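Local structure of AgaA (Rhizobium radiobacter, 6HLX) at residues E109-D112 against E113-K117; A69-H72 against D73-V77; Y216-A219 against K220-A223. The protein binds the opine agropinic acid as the periplasmic substrate-binding protein of an ABC transporter that imports it into the bacterium. One frame throughout, in Å; residues are numbered along the deposited sequence.

How the interactions relate
The three contacts follow one another along the chain, each within one continuous run of residues, and none encloses or crosses another. Residues 69-77 come first. Interaction 2 closes a tight loop between strand 61-66 and helix 79-90. Interaction 1, residues 109-117, then closes the hairpin of strands 105-110 and 115-120. These two contacts touch: Lys114 of the hairpin packs against Thr76 and Val77, although their centres are about 17 Å apart. Interaction 3, residues 216-223, lies on the opposite side of the chain's centre from interaction 1, their centres about 48 Å apart. It joins strand 213-214 to helix 222-227 and contains Tyr216 of the agropinic acid pocket.

Interaction 1 of 3, residues E109-D112 against E113-K117; sequences ETPD and EKTVK. With EDO (1,2-ethanediol), chain B.
This contact is the closed end of a beta hairpin between strands 105-110 and 115-120, where Asp112 meets Thr115 across a type I turn. Glu109 and Lys117 form an antiparallel hydrogen-bonded pair. Glu109 N donates to Lys117 O at 2.8 Å, and Lys117 N donates back to Glu109 O at 2.9 Å. At the turn, Asp112 OD1 accepts two bonds. Thr115 OG1 donates to Asp112 OD1 on the syn side at 2.7 Å. Lys114 N reaches Asp112 OD1 on the anti side at 2.9 Å, in a bent bond. The two donors come from opposite faces of the carboxylate plane, which restrains its rotation. Asp112 CG lies between its own backbone N and carbonyl carbon (chi1 64°), and this folds OD1 back over the turn. Thr115 N also makes a long bond to Asp112 O.

The side chains of Glu109, Pro111, Thr115 and Lys117 share a flank. Pro111 CG sits 3.9 Å from Thr115 CG2 and 3.8 Å from Lys117 CE, so this corner of the proline touches both side chains. Glu109 OE1 and Lys117 NZ stand 4.2 Å apart, beyond a salt bridge, though the opposite charges may still attract weakly. O1 of an ethanediol, probably from the crystallisation liquor, accepts from Thr110 N at 3.1 Å.

Thr115 also touches His65, a zinc ligand on strand 61-66. Val116 turns to the other side and packs on helix 79-90. Strand 105-110 is the edge of the five-stranded antiparallel sheet, and strand 115-120 pairs with strand 61-66 on its inner side.

Interaction 2 of 3, residues A69-H72 against D73-V77; sequences AKFH and DGTTV
A tight hairpin-like loop, with a Phe71 to Val77 side-chain contact within it, joins strand 61-66 to helix 79-90. Val77 CG2 sits over the centre of the Phe71 ring in a CH-pi contact, 3.8 Å from the centroid and 8° off the ring normal. Val77 CG2 also touches Ala69 CB at 4.0 Å. This methyl lies anti to its own carbonyl carbon, which points it at the ring while CG1 comes near the ring at CZ.

The backbone holds the two arms together. Val77 N donates to Ala69 O at 2.9 Å. Phe71 N donates to Thr75 O at 2.8 Å. A type I beta turn from Phe71 to Gly74 closes the end, with Gly74 N bonded to Phe71 O. Gly74 has a positive phi (86°), which suits glycine.

An Asx turn overlaps this turn. Asp73 OD1 accepts from Thr75 N at 3.1 Å, above the carboxylate plane, and from Thr75 OG1 at 2.7 Å on the syn side. Two bonds thus hold this oxygen. Thr75 OG1 also lies at the edge of the Phe71 ring, 3.5 Å from CD2. The aliphatic part of Lys70 runs past Gly74 O.

His72 points away from residues 73-77, and its NE2 bonds to Gly159 O while its ring meets Phe177 edge-to-face. Phe71 also packs on Pro140 and Ala158.

Interaction 3 of 3, residues Y216-A219 against K220-A223; sequences YVPA and KDAA. With G9Z (agropinic acid), chain E; EDO (1,2-ethanediol), chain C.
The backbone of residues 218-222 turns into helix 222-227, with Asp221 N donating to Pro218 O at 3.0 Å and Ala222 N weakly to Ala219 O. Residues 218-221 make a beta turn with type I angles that leads from the loop after strand 213-214 into the helix. A water extends it, donating to Ala219 O and accepting from Ala223 N.

Pro218 and Asp221 carry the side-chain contact. Asp221 OD2 meets the proline ring, 3.4 Å from Pro218 CG and 3.5 Å from Pro218 CB. Asp221 CG is anti to its carbonyl carbon (chi1 -56°), which brings OD2 obliquely to the CB-CG side of the ring. Lys220 NZ donates to Asp221 OD2 at 2.9 Å on the syn side, in a salt bridge, and also bonds to Asn200 OD1. Pro218 and Asp221 both pack on helix 199-207. Val217 CG1 comes within 4.2 Å of Ala222 CA, and both residues touch Leu233 of strand 231-234.

Tyr216 points the other way, into the ligand pocket. Thr23 OG1 is a second hydrogen-bond partner of its hydroxyl. Carboxylate atom O of agropinic acid lies at the edge of the tyrosine ring, in its plane, and accepts from Tyr216 OH at 2.7 Å.

Interaction 1 of 3, residues E109-D112 against E113-K117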
ATOM      1  N   GLU A 109     -20.515  -2.681 -18.889  1.00 24.54           N
ATOM      2  CA  GLU A 109     -21.438  -3.498 -19.688  1.00 24.68           C
ATOM      3  C   GLU A 109     -21.123  -4.967 -19.476  1.00 27.94           C
ATOM      4  O   GLU A 109     -19.956  -5.337 -19.280  1.00 27.17           O
ATOM      5  CB  GLU A 109     -21.344  -3.143 -21.166  1.00 26.16           C
ATOM      6  CG  GLU A 109     -21.777  -1.725 -21.480  1.00 32.12           C
ATOM      7  CD  GLU A 109     -21.560  -1.366 -22.932  1.00 56.03           C
ATOM      8  OE1 GLU A 109     -20.387  -1.173 -23.330  1.00 40.74           O
ATOM      9  OE2 GLU A 109     -22.566  -1.284 -23.674  1.00 53.40           O
ATOM     10  N   THR A 110     -22.164  -5.804 -19.489  1.00 24.03           N
ATOM     11  CA  THR A 110     -22.031  -7.258 -19.305  1.00 24.61           C
ATOM     12  C   THR A 110     -22.783  -7.933 -20.482  1.00 29.21           C
ATOM     13  O   THR A 110     -23.879  -8.448 -20.259  1.00 28.10           O
ATOM     14  CB  THR A 110     -22.563  -7.651 -17.894  1.00 30.33           C
ATOM     15  OG1 THR A 110     -23.925  -7.231 -17.812  1.00 29.20           O
ATOM     16  CG2 THR A 110     -21.768  -6.985 -16.751  1.00 28.07           C
ATOM     17  N   PRO A 111     -22.235  -7.902 -21.734  1.00 27.95           N
ATOM     18  CA  PRO A 111     -22.976  -8.467 -22.900  1.00 28.47           C
ATOM     19  C   PRO A 111     -23.288  -9.952 -22.804  1.00 30.98           C
ATOM     20  O   PRO A 111     -24.264 -10.426 -23.388  1.00 32.24           O
ATOM     21  CB  PRO A 111     -22.091  -8.139 -24.108  1.00 30.21           C
ATOM     22  CG  PRO A 111     -20.740  -7.897 -23.546  1.00 33.71           C
ATOM     23  CD  PRO A 111     -20.937  -7.332 -22.152  1.00 29.22           C
ATOM     24  N   ASP A 112     -22.455 -10.681 -22.066  1.00 27.04           N
ATOM     25  CA  ASP A 112     -22.683 -12.084 -21.740  1.00 26.43           C
ATOM     26  C   ASP A 112     -22.074 -12.401 -20.385  1.00 27.83           C
ATOM     27  O   ASP A 112     -21.376 -11.555 -19.806  1.00 26.29           O
ATOM     28  CB  ASP A 112     -22.258 -13.054 -22.868  1.00 28.40           C
ATOM     29  CG  ASP A 112     -20.790 -13.075 -23.207  1.00 33.87           C
ATOM     30  OD1 ASP A 112     -19.966 -13.071 -22.274  1.00 30.79           O
ATOM     31  OD2 ASP A 112     -20.463 -13.155 -24.411  1.00 37.54           O
ATOM     32  N   GLU A 113     -22.341 -13.602 -19.865  1.00 25.99           N
ATOM     33  CA  GLU A 113     -21.846 -14.002 -18.541  1.00 24.56           C
ATOM     34  C   GLU A 113     -20.320 -13.998 -18.419  1.00 26.25           C
ATOM     35  O   GLU A 113     -19.807 -13.933 -17.295  1.00 25.18           O
ATOM     36  CB  GLU A 113     -22.386 -15.399 -18.163  1.00 27.18           C
ATOM     37  CG  GLU A 113     -23.831 -15.384 -17.702  1.00 42.77           C
ATOM     38  CD  GLU A 113     -24.233 -16.507 -16.760  1.00 70.04           C
ATOM     39  OE1 GLU A 113     -23.578 -17.577 -16.770  1.00 60.89           O
ATOM     40  OE2 GLU A 113     -25.213 -16.312 -16.004  1.00 66.36           O
ATOM     41  N   LYS A 114     -19.596 -14.100 -19.561  1.00 22.70           N
ATOM     42  CA  LYS A 114     -18.135 -14.172 -19.532  1.00 21.91           C
ATOM     43  C   LYS A 114     -17.428 -12.960 -20.119  1.00 25.09           C
ATOM     44  O   LYS A 114     -16.223 -13.032 -20.387  1.00 23.66           O
ATOM     45  CB  LYS A 114     -17.652 -15.464 -20.219  1.00 24.04           C
ATOM     46  CG  LYS A 114     -18.116 -16.766 -19.529  1.00 27.35           C
ATOM     47  CD  LYS A 114     -17.896 -16.760 -18.010  1.00 32.38           C
ATOM     48  CE  LYS A 114     -18.566 -17.923 -17.311  1.00 43.50           C
ATOM     49  NZ  LYS A 114     -17.746 -19.152 -17.417  1.00 39.41           N
ATOM     50  N   THR A 115     -18.131 -11.832 -20.249  1.00 22.07           N
ATOM     51  CA  THR A 115     -17.522 -10.624 -20.804  1.00 22.10           C
ATOM     52  C   THR A 115     -17.930  -9.394 -20.018  1.00 25.10           C
ATOM     53  O   THR A 115     -19.117  -9.201 -19.765  1.00 23.77           O
ATOM     54  CB  THR A 115     -17.927 -10.444 -22.290  1.00 25.77           C
ATOM     55  OG1 THR A 115     -17.741 -11.673 -23.009  1.00 26.18           O
ATOM     56  CG2 THR A 115     -17.185  -9.292 -22.979  1.00 26.18           C
ATOM     57  N   VAL A 116     -16.943  -8.568 -19.657  1.00 21.91           N
ATOM     58  CA  VAL A 116     -17.135  -7.283 -18.978  1.00 22.31           C
ATOM     59  C   VAL A 116     -16.478  -6.225 -19.853  1.00 25.58           C
ATOM     60  O   VAL A 116     -15.323  -6.383 -20.234  1.00 24.30           O
ATOM     61  CB  VAL A 116     -16.487  -7.231 -17.571  1.00 26.75           C
ATOM     62  CG1 VAL A 116     -16.780  -5.892 -16.874  1.00 26.97           C
ATOM     63  CG2 VAL A 116     -16.933  -8.387 -16.719  1.00 27.05           C
ATOM     64  N   LYS A 117     -17.182  -5.124 -20.110  1.00 21.74           N
ATOM     65  CA  LYS A 117     -16.604  -4.029 -20.877  1.00 21.06           C
ATOM     66  C   LYS A 117     -16.698  -2.753 -20.057  1.00 25.48           C
ATOM     67  O   LYS A 117     -17.790  -2.408 -19.604  1.00 24.67           O
ATOM     68  CB  LYS A 117     -17.369  -3.831 -22.186  1.00 23.63           C
ATOM     69  CG  LYS A 117     -17.339  -5.019 -23.136  1.00 35.78           C
ATOM     70  CD  LYS A 117     -17.835  -4.602 -24.532  1.00 50.49           C
ATOM     71  CE  LYS A 117     -19.339  -4.599 -24.695  1.00 67.87           C
ATOM     72  NZ  LYS A 117     -19.737  -4.301 -26.097  1.00 81.61           N
TER
HETATM   73  C1  EDO B 633     -25.044  -5.204 -21.187  1.00 51.17           C
HETATM   74  O1  EDO B 633     -24.887  -4.359 -20.062  1.00 47.09           O
HETATM   75  C2  EDO B 633     -24.696  -4.427 -22.475  1.00 55.58           C
HETATM   76  O2  EDO B 633     -24.242  -5.337 -23.471  1.00 56.67           O
HETATM   77  O   HOH W   1     -18.627  -0.069 -21.358  1.00 27.36           O

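Interaction 2 of 3, residues A69-H72 against D73-V77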
ATOM      1  N   ALA A  69     -13.956 -20.005 -13.916  1.00 22.92           N
ATOM      2  CA  ALA A  69     -13.496 -19.978 -12.528  1.00 22.32           C
ATOM      3  C   ALA A  69     -14.677 -20.037 -11.581  1.00 24.87           C
ATOM      4  O   ALA A  69     -15.788 -19.652 -11.949  1.00 23.66           O
ATOM      5  CB  ALA A  69     -12.701 -18.677 -12.279  1.00 22.39           C
ATOM      6  N   LYS A  70     -14.438 -20.530 -10.349  1.00 21.83           N
ATOM      7  CA  LYS A  70     -15.482 -20.600  -9.341  1.00 21.73           C
ATOM      8  C   LYS A  70     -15.113 -19.832  -8.080  1.00 24.06           C
ATOM      9  O   LYS A  70     -13.930 -19.683  -7.750  1.00 23.52           O
ATOM     10  CB  LYS A  70     -15.751 -22.071  -8.957  1.00 23.19           C
ATOM     11  CG  LYS A  70     -16.528 -22.829 -10.041  1.00 27.90           C
ATOM     12  CD  LYS A  70     -16.986 -24.177  -9.508  1.00 40.85           C
ATOM     13  CE  LYS A  70     -17.971 -24.862 -10.428  1.00 59.09           C
ATOM     14  NZ  LYS A  70     -17.303 -25.435 -11.621  1.00 73.09           N
ATOM     15  N   PHE A  71     -16.140 -19.377  -7.357  1.00 21.24           N
ATOM     16  CA  PHE A  71     -15.995 -18.805  -6.036  1.00 20.49           C
ATOM     17  C   PHE A  71     -15.952 -19.964  -5.041  1.00 22.56           C
ATOM     18  O   PHE A  71     -16.353 -21.094  -5.381  1.00 22.50           O
ATOM     19  CB  PHE A  71     -17.161 -17.880  -5.701  1.00 22.30           C
ATOM     20  CG  PHE A  71     -17.148 -16.597  -6.489  1.00 22.05           C
ATOM     21  CD1 PHE A  71     -16.163 -15.632  -6.266  1.00 23.48           C
ATOM     22  CD2 PHE A  71     -18.157 -16.315  -7.399  1.00 23.73           C
ATOM     23  CE1 PHE A  71     -16.173 -14.413  -6.967  1.00 23.76           C
ATOM     24  CE2 PHE A  71     -18.174 -15.101  -8.098  1.00 25.82           C
ATOM     25  CZ  PHE A  71     -17.181 -14.155  -7.883  1.00 23.69           C
ATOM     26  N   HIS A  72     -15.514 -19.673  -3.799  1.00 19.54           N
ATOM     27  CA  HIS A  72     -15.385 -20.689  -2.747  1.00 20.54           C
ATOM     28  C   HIS A  72     -16.703 -21.389  -2.388  1.00 26.11           C
ATOM     29  O   HIS A  72     -16.684 -22.517  -1.892  1.00 26.93           O
ATOM     30  CB  HIS A  72     -14.716 -20.080  -1.509  1.00 20.29           C
ATOM     31  CG  HIS A  72     -13.356 -19.522  -1.830  1.00 21.01           C
ATOM     32  ND1 HIS A  72     -12.855 -18.399  -1.186  1.00 21.61           N
ATOM     33  CD2 HIS A  72     -12.456 -19.928  -2.761  1.00 22.36           C
ATOM     34  CE1 HIS A  72     -11.668 -18.183  -1.723  1.00 20.74           C
ATOM     35  NE2 HIS A  72     -11.374 -19.093  -2.657  1.00 21.59           N
ATOM     36  N   ASP A  73     -17.836 -20.732  -2.661  1.00 24.60           N
ATOM     37  CA  ASP A  73     -19.158 -21.302  -2.390  1.00 24.78           C
ATOM     38  C   ASP A  73     -19.667 -22.208  -3.546  1.00 31.00           C
ATOM     39  O   ASP A  73     -20.814 -22.663  -3.509  1.00 32.16           O
ATOM     40  CB  ASP A  73     -20.154 -20.180  -2.064  1.00 25.33           C
ATOM     41  CG  ASP A  73     -20.457 -19.229  -3.211  1.00 33.29           C
ATOM     42  OD1 ASP A  73     -19.869 -19.405  -4.309  1.00 28.49           O
ATOM     43  OD2 ASP A  73     -21.259 -18.299  -3.006  1.00 38.42           O
ATOM     44  N   GLY A  74     -18.806 -22.461  -4.540  1.00 26.88           N
ATOM     45  CA  GLY A  74     -19.102 -23.308  -5.693  1.00 26.72           C
ATOM     46  C   GLY A  74     -19.790 -22.623  -6.862  1.00 30.11           C
ATOM     47  O   GLY A  74     -19.958 -23.250  -7.917  1.00 30.91           O
ATOM     48  N   THR A  75     -20.186 -21.339  -6.699  1.00 25.81           N
ATOM     49  CA  THR A  75     -20.840 -20.573  -7.768  1.00 25.46           C
ATOM     50  C   THR A  75     -19.806 -20.146  -8.812  1.00 28.44           C
ATOM     51  O   THR A  75     -18.618 -20.052  -8.498  1.00 26.01           O
ATOM     52  CB  THR A  75     -21.684 -19.406  -7.228  1.00 32.27           C
ATOM     53  OG1 THR A  75     -20.836 -18.409  -6.615  1.00 27.87           O
ATOM     54  CG2 THR A  75     -22.826 -19.878  -6.279  1.00 29.84           C
ATOM     55  N   THR A  76     -20.250 -19.923 -10.057  1.00 25.56           N
ATOM     56  CA  THR A  76     -19.349 -19.552 -11.151  1.00 24.74           C
ATOM     57  C   THR A  76     -19.077 -18.059 -11.155  1.00 26.62           C
ATOM     58  O   THR A  76     -19.975 -17.264 -10.874  1.00 26.97           O
ATOM     59  CB  THR A  76     -19.948 -20.023 -12.485  1.00 33.74           C
ATOM     60  OG1 THR A  76     -20.078 -21.441 -12.420  1.00 34.42           O
ATOM     61  CG2 THR A  76     -19.078 -19.663 -13.700  1.00 30.82           C
ATOM     62  N   VAL A  77     -17.843 -17.680 -11.468  1.00 22.57           N
ATOM     63  CA  VAL A  77     -17.477 -16.254 -11.568  1.00 20.64           C
ATOM     64  C   VAL A  77     -18.085 -15.718 -12.858  1.00 24.77           C
ATOM     65  O   VAL A  77     -17.827 -16.267 -13.933  1.00 23.46           O
ATOM     66  CB  VAL A  77     -15.945 -16.033 -11.540  1.00 22.92           C
ATOM     67  CG1 VAL A  77     -15.606 -14.545 -11.732  1.00 22.59           C
ATOM     68  CG2 VAL A  77     -15.343 -16.553 -10.239  1.00 22.06           C
TER
HETATM   69  O   HOH W   2     -16.154 -18.199 -15.050  1.00 24.72           O

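Interaction 3 of 3, residues Y216-A219 against K220-A223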
ATOM      1  N   TYR A 216       7.531  -7.730   8.180  1.00 18.80           N
ATOM      2  CA  TYR A 216       8.053  -6.564   8.889  1.00 19.17           C
ATOM      3  C   TYR A 216       9.212  -6.925   9.837  1.00 21.17           C
ATOM      4  O   TYR A 216       9.149  -6.673  11.035  1.00 20.26           O
ATOM      5  CB  TYR A 216       6.922  -5.837   9.629  1.00 19.16           C
ATOM      6  CG  TYR A 216       6.072  -4.978   8.725  1.00 18.55           C
ATOM      7  CD1 TYR A 216       4.948  -5.501   8.090  1.00 20.08           C
ATOM      8  CD2 TYR A 216       6.321  -3.614   8.589  1.00 18.65           C
ATOM      9  CE1 TYR A 216       4.136  -4.709   7.278  1.00 20.45           C
ATOM     10  CE2 TYR A 216       5.507  -2.805   7.787  1.00 19.04           C
ATOM     11  CZ  TYR A 216       4.415  -3.358   7.129  1.00 21.34           C
ATOM     12  OH  TYR A 216       3.582  -2.560   6.359  1.00 21.28           O
ATOM     13  N   VAL A 217      10.257  -7.571   9.301  1.00 17.64           N
ATOM     14  CA  VAL A 217      11.406  -7.925  10.136  1.00 18.55           C
ATOM     15  C   VAL A 217      12.027  -6.609  10.602  1.00 23.08           C
ATOM     16  O   VAL A 217      12.368  -5.774   9.749  1.00 22.00           O
ATOM     17  CB  VAL A 217      12.447  -8.760   9.347  1.00 22.28           C
ATOM     18  CG1 VAL A 217      13.708  -8.985  10.178  1.00 23.66           C
ATOM     19  CG2 VAL A 217      11.835 -10.084   8.882  1.00 22.11           C
ATOM     20  N   PRO A 218      12.172  -6.384  11.921  1.00 21.08           N
ATOM     21  CA  PRO A 218      12.776  -5.110  12.376  1.00 22.05           C
ATOM     22  C   PRO A 218      14.228  -4.990  11.928  1.00 26.15           C
ATOM     23  O   PRO A 218      14.942  -5.994  11.880  1.00 24.73           O
ATOM     24  CB  PRO A 218      12.676  -5.184  13.901  1.00 24.56           C
ATOM     25  CG  PRO A 218      11.619  -6.231  14.170  1.00 28.22           C
ATOM     26  CD  PRO A 218      11.788  -7.232  13.063  1.00 23.50           C
ATOM     27  N   ALA A 219      14.660  -3.758  11.598  1.00 24.00           N
ATOM     28  CA  ALA A 219      16.037  -3.483  11.150  1.00 24.50           C
ATOM     29  C   ALA A 219      17.077  -3.982  12.150  1.00 28.64           C
ATOM     30  O   ALA A 219      18.111  -4.493  11.729  1.00 29.10           O
ATOM     31  CB  ALA A 219      16.220  -1.983  10.912  1.00 25.61           C
ATOM     32  N   LYS A 220      16.801  -3.890  13.462  1.00 24.87           N
ATOM     33  CA  LYS A 220      17.788  -4.350  14.462  1.00 26.27           C
ATOM     34  C   LYS A 220      18.028  -5.877  14.438  1.00 30.87           C
ATOM     35  O   LYS A 220      19.065  -6.344  14.932  1.00 31.67           O
ATOM     36  CB  LYS A 220      17.416  -3.880  15.876  1.00 30.99           C
ATOM     37  CG  LYS A 220      16.167  -4.544  16.426  1.00 35.28           C
ATOM     38  CD  LYS A 220      15.946  -4.268  17.907  1.00 38.87           C
ATOM     39  CE  LYS A 220      15.078  -5.345  18.516  1.00 44.58           C
ATOM     40  NZ  LYS A 220      13.779  -5.522  17.784  1.00 40.22           N
ATOM     41  N   ASP A 221      17.061  -6.645  13.903  1.00 26.65           N
ATOM     42  CA  ASP A 221      17.157  -8.118  13.860  1.00 26.04           C
ATOM     43  C   ASP A 221      17.553  -8.682  12.482  1.00 28.00           C
ATOM     44  O   ASP A 221      17.775  -9.888  12.361  1.00 26.56           O
ATOM     45  CB  ASP A 221      15.815  -8.736  14.304  1.00 27.54           C
ATOM     46  CG  ASP A 221      15.360  -8.283  15.681  1.00 35.10           C
ATOM     47  OD1 ASP A 221      16.031  -8.635  16.671  1.00 37.15           O
ATOM     48  OD2 ASP A 221      14.353  -7.562  15.761  1.00 33.75           O
ATOM     49  N   ALA A 222      17.577  -7.833  11.444  1.00 25.79           N
ATOM     50  CA  ALA A 222      17.828  -8.270  10.073  1.00 26.54           C
ATOM     51  C   ALA A 222      19.142  -9.036   9.883  1.00 31.51           C
ATOM     52  O   ALA A 222      19.115 -10.112   9.289  1.00 29.68           O
ATOM     53  CB  ALA A 222      17.736  -7.090   9.108  1.00 27.55           C
ATOM     54  N   ALA A 223      20.267  -8.534  10.441  1.00 31.00           N
ATOM     55  CA  ALA A 223      21.580  -9.197  10.313  1.00 32.22           C
ATOM     56  C   ALA A 223      21.618 -10.586  10.936  1.00 37.23           C
ATOM     57  O   ALA A 223      22.073 -11.530  10.279  1.00 38.88           O
ATOM     58  CB  ALA A 223      22.680  -8.328  10.900  1.00 33.67           C
TER
HETATM   59  OAM G9Z E 604       0.175  -1.375   7.139  1.00 19.83           O
HETATM   60  CAB G9Z E 604       1.135  -0.750   7.612  1.00 20.73           C
HETATM   61  CAC G9Z E 604       1.627  -0.979   8.913  1.00 21.35           C
HETATM   62  CB  G9Z E 604       2.835  -0.008   9.094  1.00 20.86           C
HETATM   63  CA  G9Z E 604       2.821   0.875   7.858  1.00 19.50           C
HETATM   64  C   G9Z E 604       4.108   0.906   7.232  1.00 21.29           C
HETATM   65  O   G9Z E 604       4.413  -0.012   6.423  1.00 20.70           O
HETATM   66  N   G9Z E 604       1.733   0.292   7.006  1.00 18.24           N
HETATM   67  CAG G9Z E 604       1.426   0.744   5.594  1.00 18.29           C
HETATM   68  CAH G9Z E 604       0.581   2.019   5.616  1.00 20.27           C
HETATM   69  OAP G9Z E 604       1.383   3.034   6.218  1.00 20.84           O
HETATM   70  CAI G9Z E 604       0.146   2.464   4.217  1.00 20.24           C
HETATM   71  OAQ G9Z E 604      -0.284   1.300   3.464  1.00 19.16           O
HETATM   72  CAJ G9Z E 604      -1.069   3.450   4.276  1.00 19.85           C
HETATM   73  OAR G9Z E 604      -1.442   3.832   2.939  1.00 20.34           O
HETATM   74  CAK G9Z E 604      -0.894   4.705   5.165  1.00 19.14           C
HETATM   75  OAT G9Z E 604      -2.171   5.350   5.342  1.00 20.09           O
HETATM   76  CAL G9Z E 604       0.163   5.678   4.619  1.00 19.08           C
HETATM   77  OAS G9Z E 604       0.373   6.754   5.558  1.00 20.39           O
HETATM   78  OXT G9Z E 604       4.895   1.839   7.549  1.00 20.87           O
HETATM   79  C1  EDO C 627      11.964  -1.511  11.066  1.00 42.03           C
HETATM   80  O1  EDO C 627      12.861  -1.761  10.040  1.00 41.90           O
HETATM   81  C2  EDO C 627      12.659  -1.600  12.421  1.00 36.91           C
HETATM   82  O2  EDO C 627      13.371  -0.437  12.711  1.00 33.26           O
HETATM   83  O   HOH W   3      20.468  -5.816  11.497  1.00 37.37           O